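Local coordinates for chemosensory protein (Mamestra brassicae, PDB 1N8V) that binds long-chain bromo-dodecanol inside an all-helical shell and probably carries hydrophobic chemosensory ligands in the moth, at residues R21-Y26 / E71-N76. Sequence-based numbering, arbitrary orientation.
With BDD (bromo-dodecanol), chain C.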
ATOM      1  N   ARG A  21      -0.703  13.193  -8.564  1.00 14.12           N
ATOM      2  CA  ARG A  21      -0.785  12.469  -9.828  1.00 15.26           C
ATOM      3  C   ARG A  21      -0.049  11.122  -9.744  1.00 14.66           C
ATOM      4  O   ARG A  21      -0.540  10.111 -10.247  1.00 14.42           O
ATOM      5  CB  ARG A  21      -0.234  13.302 -10.989  1.00 16.47           C
ATOM      6  CG  ARG A  21      -0.945  14.632 -11.197  1.00 17.81           C
ATOM      7  CD  ARG A  21      -2.246  14.550 -12.003  1.00 17.84           C
ATOM      8  NE  ARG A  21      -3.372  13.955 -11.292  1.00 18.10           N
ATOM      9  CZ  ARG A  21      -4.011  14.471 -10.240  1.00 21.34           C
ATOM     10  NH1 ARG A  21      -5.038  13.818  -9.704  1.00 21.84           N
ATOM     11  NH2 ARG A  21      -3.642  15.638  -9.716  1.00 25.13           N
ATOM     12  N   LEU A  22       1.116  11.094  -9.108  1.00 13.71           N
ATOM     13  CA  LEU A  22       1.875   9.849  -9.013  1.00 13.84           C
ATOM     14  C   LEU A  22       1.170   8.875  -8.074  1.00 13.20           C
ATOM     15  O   LEU A  22       1.048   7.684  -8.355  1.00 12.19           O
ATOM     16  CB  LEU A  22       3.284  10.122  -8.512  1.00 14.39           C
ATOM     17  CG  LEU A  22       4.216  11.054  -9.304  1.00 17.40           C
ATOM     18  CD1 LEU A  22       5.597  11.122  -8.678  1.00 18.30           C
ATOM     19  CD2 LEU A  22       4.286  10.587 -10.709  1.00 19.06           C
ATOM     20  N   LEU A  23       0.684   9.379  -6.952  1.00 11.18           N
ATOM     21  CA  LEU A  23       0.005   8.533  -5.986  1.00 12.01           C
ATOM     22  C   LEU A  23      -1.279   7.913  -6.583  1.00 12.11           C
ATOM     23  O   LEU A  23      -1.529   6.697  -6.457  1.00 12.30           O
ATOM     24  CB  LEU A  23      -0.276   9.360  -4.734  1.00 11.77           C
ATOM     25  CG  LEU A  23      -1.105   8.677  -3.655  1.00 13.35           C
ATOM     26  CD1 LEU A  23      -0.481   7.355  -3.187  1.00 14.92           C
ATOM     27  CD2 LEU A  23      -1.333   9.648  -2.475  1.00 15.06           C
ATOM     28  N   VAL A  24      -2.094   8.738  -7.257  1.00 12.14           N
ATOM     29  CA  VAL A  24      -3.354   8.248  -7.822  1.00 13.59           C
ATOM     30  C   VAL A  24      -3.138   7.174  -8.888  1.00 11.82           C
ATOM     31  O   VAL A  24      -3.931   6.253  -9.010  1.00 11.14           O
ATOM     32  CB  VAL A  24      -4.228   9.417  -8.366  1.00 14.58           C
ATOM     33  CG1 VAL A  24      -5.345   8.925  -9.283  1.00 17.35           C
ATOM     34  CG2 VAL A  24      -4.779  10.242  -7.210  1.00 16.39           C
ATOM     35  N   ALA A  25      -2.056   7.273  -9.645  1.00 11.12           N
ATOM     36  CA  ALA A  25      -1.766   6.246 -10.633  1.00 11.24           C
ATOM     37  C   ALA A  25      -1.593   4.893  -9.944  1.00 10.82           C
ATOM     38  O   ALA A  25      -2.108   3.892 -10.441  1.00 11.53           O
ATOM     39  CB  ALA A  25      -0.528   6.585 -11.431  1.00 11.70           C
ATOM     40  N   TYR A  26      -0.866   4.842  -8.814  1.00 11.27           N
ATOM     41  CA  TYR A  26      -0.700   3.577  -8.108  1.00 10.51           C
ATOM     42  C   TYR A  26      -2.013   3.128  -7.467  1.00 10.28           C
ATOM     43  O   TYR A  26      -2.386   1.958  -7.529  1.00 10.77           O
ATOM     44  CB  TYR A  26       0.368   3.676  -7.013  1.00 11.34           C
ATOM     45  CG  TYR A  26       1.771   3.761  -7.507  1.00 11.98           C
ATOM     46  CD1 TYR A  26       2.388   2.651  -8.065  1.00 13.92           C
ATOM     47  CD2 TYR A  26       2.498   4.927  -7.404  1.00 11.48           C
ATOM     48  CE1 TYR A  26       3.722   2.732  -8.513  1.00 15.76           C
ATOM     49  CE2 TYR A  26       3.791   5.022  -7.854  1.00 15.39           C
ATOM     50  CZ  TYR A  26       4.404   3.922  -8.396  1.00 16.08           C
ATOM     51  OH  TYR A  26       5.719   4.025  -8.848  1.00 19.98           O
ATOM     52  N   GLU A  71       0.226   5.245   6.905  1.00 11.57           N
ATOM     53  CA  GLU A  71       0.043   6.380   7.815  1.00 12.87           C
ATOM     54  C   GLU A  71      -0.341   7.632   7.020  1.00 12.44           C
ATOM     55  O   GLU A  71      -1.229   8.403   7.430  1.00 13.09           O
ATOM     56  CB  GLU A  71       1.315   6.652   8.636  1.00 14.14           C
ATOM     57  CG  GLU A  71       1.084   7.760   9.661  1.00 17.05           C
ATOM     58  CD  GLU A  71       2.339   8.284  10.325  1.00 22.67           C
ATOM     59  OE1 GLU A  71       3.436   8.066   9.784  1.00 28.27           O
ATOM     60  OE2 GLU A  71       2.199   8.962  11.371  1.00 27.09           O
ATOM     61  N   HIS A  72       0.315   7.869   5.884  1.00 11.24           N
ATOM     62  CA  HIS A  72      -0.014   9.017   5.051  1.00 12.19           C
ATOM     63  C   HIS A  72      -1.466   8.968   4.579  1.00 11.83           C
ATOM     64  O   HIS A  72      -2.174   9.972   4.601  1.00 12.53           O
ATOM     65  CB  HIS A  72       0.901   9.084   3.816  1.00 12.18           C
ATOM     66  CG  HIS A  72       0.572  10.229   2.911  1.00 12.66           C
ATOM     67  ND1 HIS A  72      -0.247  10.137   1.804  1.00 16.10           N
ATOM     68  CD2 HIS A  72       0.923  11.532   3.007  1.00 14.07           C
ATOM     69  CE1 HIS A  72      -0.376  11.336   1.255  1.00 12.51           C
ATOM     70  NE2 HIS A  72       0.341  12.194   1.955  1.00 16.25           N
ATOM     71  N   LEU A  73      -1.917   7.802   4.120  1.00 11.77           N
ATOM     72  CA  LEU A  73      -3.300   7.683   3.648  1.00 11.66           C
ATOM     73  C   LEU A  73      -4.309   7.897   4.755  1.00 11.57           C
ATOM     74  O   LEU A  73      -5.292   8.613   4.572  1.00 11.39           O
ATOM     75  CB  LEU A  73      -3.530   6.323   2.990  1.00 11.65           C
ATOM     76  CG  LEU A  73      -2.675   6.002   1.759  1.00 12.25           C
ATOM     77  CD1 LEU A  73      -2.943   4.558   1.323  1.00 13.31           C
ATOM     78  CD2 LEU A  73      -2.929   7.003   0.622  1.00 14.29           C
ATOM     79  N   ILE A  74      -4.084   7.279   5.914  1.00 11.40           N
ATOM     80  CA  ILE A  74      -4.999   7.417   7.037  1.00 12.55           C
ATOM     81  C   ILE A  74      -5.124   8.864   7.489  1.00 13.01           C
ATOM     82  O   ILE A  74      -6.227   9.319   7.832  1.00 13.92           O
ATOM     83  CB  ILE A  74      -4.540   6.517   8.207  1.00 12.42           C
ATOM     84  CG1 ILE A  74      -4.706   5.038   7.855  1.00 11.96           C
ATOM     85  CG2 ILE A  74      -5.301   6.886   9.485  1.00 12.42           C
ATOM     86  CD1 ILE A  74      -4.104   4.093   8.866  1.00 12.52           C
ATOM     87  N   LYS A  75      -4.017   9.602   7.473  1.00 12.32           N
ATOM     88  CA  LYS A  75      -4.045  11.004   7.895  1.00 13.60           C
ATOM     89  C   LYS A  75      -4.530  11.979   6.813  1.00 13.50           C
ATOM     90  O   LYS A  75      -5.313  12.886   7.099  1.00 15.00           O
ATOM     91  CB  LYS A  75      -2.663  11.449   8.338  1.00 13.97           C
ATOM     92  CG  LYS A  75      -2.167  10.771   9.570  1.00 15.14           C
ATOM     93  CD  LYS A  75      -0.852  11.392   9.988  1.00 19.29           C
ATOM     94  CE  LYS A  75      -0.348  10.855  11.272  1.00 22.35           C
ATOM     95  NZ  LYS A  75      -1.411  10.928  12.313  1.00 26.71           N
ATOM     96  N   ASN A  76      -4.081  11.795   5.573  1.00 14.02           N
ATOM     97  CA  ASN A  76      -4.295  12.769   4.503  1.00 14.65           C
ATOM     98  C   ASN A  76      -5.170  12.375   3.315  1.00 14.81           C
ATOM     99  O   ASN A  76      -5.534  13.211   2.500  1.00 15.12           O
ATOM    100  CB  ASN A  76      -2.926  13.203   3.980  1.00 15.23           C
ATOM    101  CG  ASN A  76      -2.008  13.692   5.098  1.00 16.58           C
ATOM    102  OD1 ASN A  76      -2.346  14.651   5.789  1.00 20.70           O
ATOM    103  ND2 ASN A  76      -0.856  13.042   5.282  1.00 20.02           N
TER
HETATM  104  O1  BDD C 501       9.333  -0.888  -1.506  1.00 35.99           O
HETATM  105  C1  BDD C 501       8.736  -0.247  -2.624  1.00 34.90           C
HETATM  106  C2  BDD C 501       8.178  -1.295  -3.582  1.00 33.87           C
HETATM  107  C3  BDD C 501       6.776  -0.919  -4.043  1.00 32.81           C
HETATM  108  C4  BDD C 501       6.802   0.038  -5.226  1.00 31.84           C
HETATM  109  C5  BDD C 501       5.429   0.671  -5.430  1.00 29.36           C
HETATM  110  C6  BDD C 501       5.236   1.916  -4.561  1.00 26.44           C
HETATM  111  C7  BDD C 501       3.780   2.376  -4.504  1.00 22.70           C
HETATM  112  C8  BDD C 501       3.496   3.240  -3.276  1.00 20.88           C
HETATM  113  C9  BDD C 501       2.118   3.888  -3.367  1.00 20.29           C
HETATM  114  C10 BDD C 501       1.008   2.942  -2.930  1.00 18.97           C
HETATM  115  C11 BDD C 501      -0.353   3.613  -2.910  1.00 18.20           C
HETATM  116  C12 BDD C 501      -1.446   2.683  -2.386  1.00 18.80           C
HETATM  117 BR   BDD C 501      -1.938   1.645  -3.538  1.00  2.02          BR
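The backbone O of H72 takes the amide N of N76 at 2.8 Å, a helical bond in the last turn of helix 60-76, and the imidazole of the same H72 touches L23 on helix 20-30. No hydrogen bond crosses between the two segments; what joins them is apolar and thin, about 85 Å² of buried surface, with the CA atoms of L23 and L73 still 10.2 Å apart. L23 bridges the gap. Its CG lies opposite the backbone N (chi1 174°), which carries the fork out from helix 20-30 toward the other helix. Branch CD2 makes the crossing: it meets CD2 of L73 at 4.4 Å and comes obliquely against the H72 ring, while CB of N76 lies over one face of that ring near its rim. The other branch, CD1, turns to the ligand and lies 3.8 Å from C11 of bromo-dodecanol, close to the brominated end. One turn on, Y26 lays its ring against the same alkyl chain, with ligand C7 over the ring centre and 3.8 Å from Y26 CD1, so L23 and Y26 both help line this pocket. The L73 side chain also comes within about 5 Å of a second bound bromo-dodecanol. In this all-helical A10/OS-D fold, one leucine thus reaches both a second helix and the ligand. Around them, L17 of helix 13-17 touches both L23 and H72, and helix 78-88 packs I80, W81 and L84 against L73.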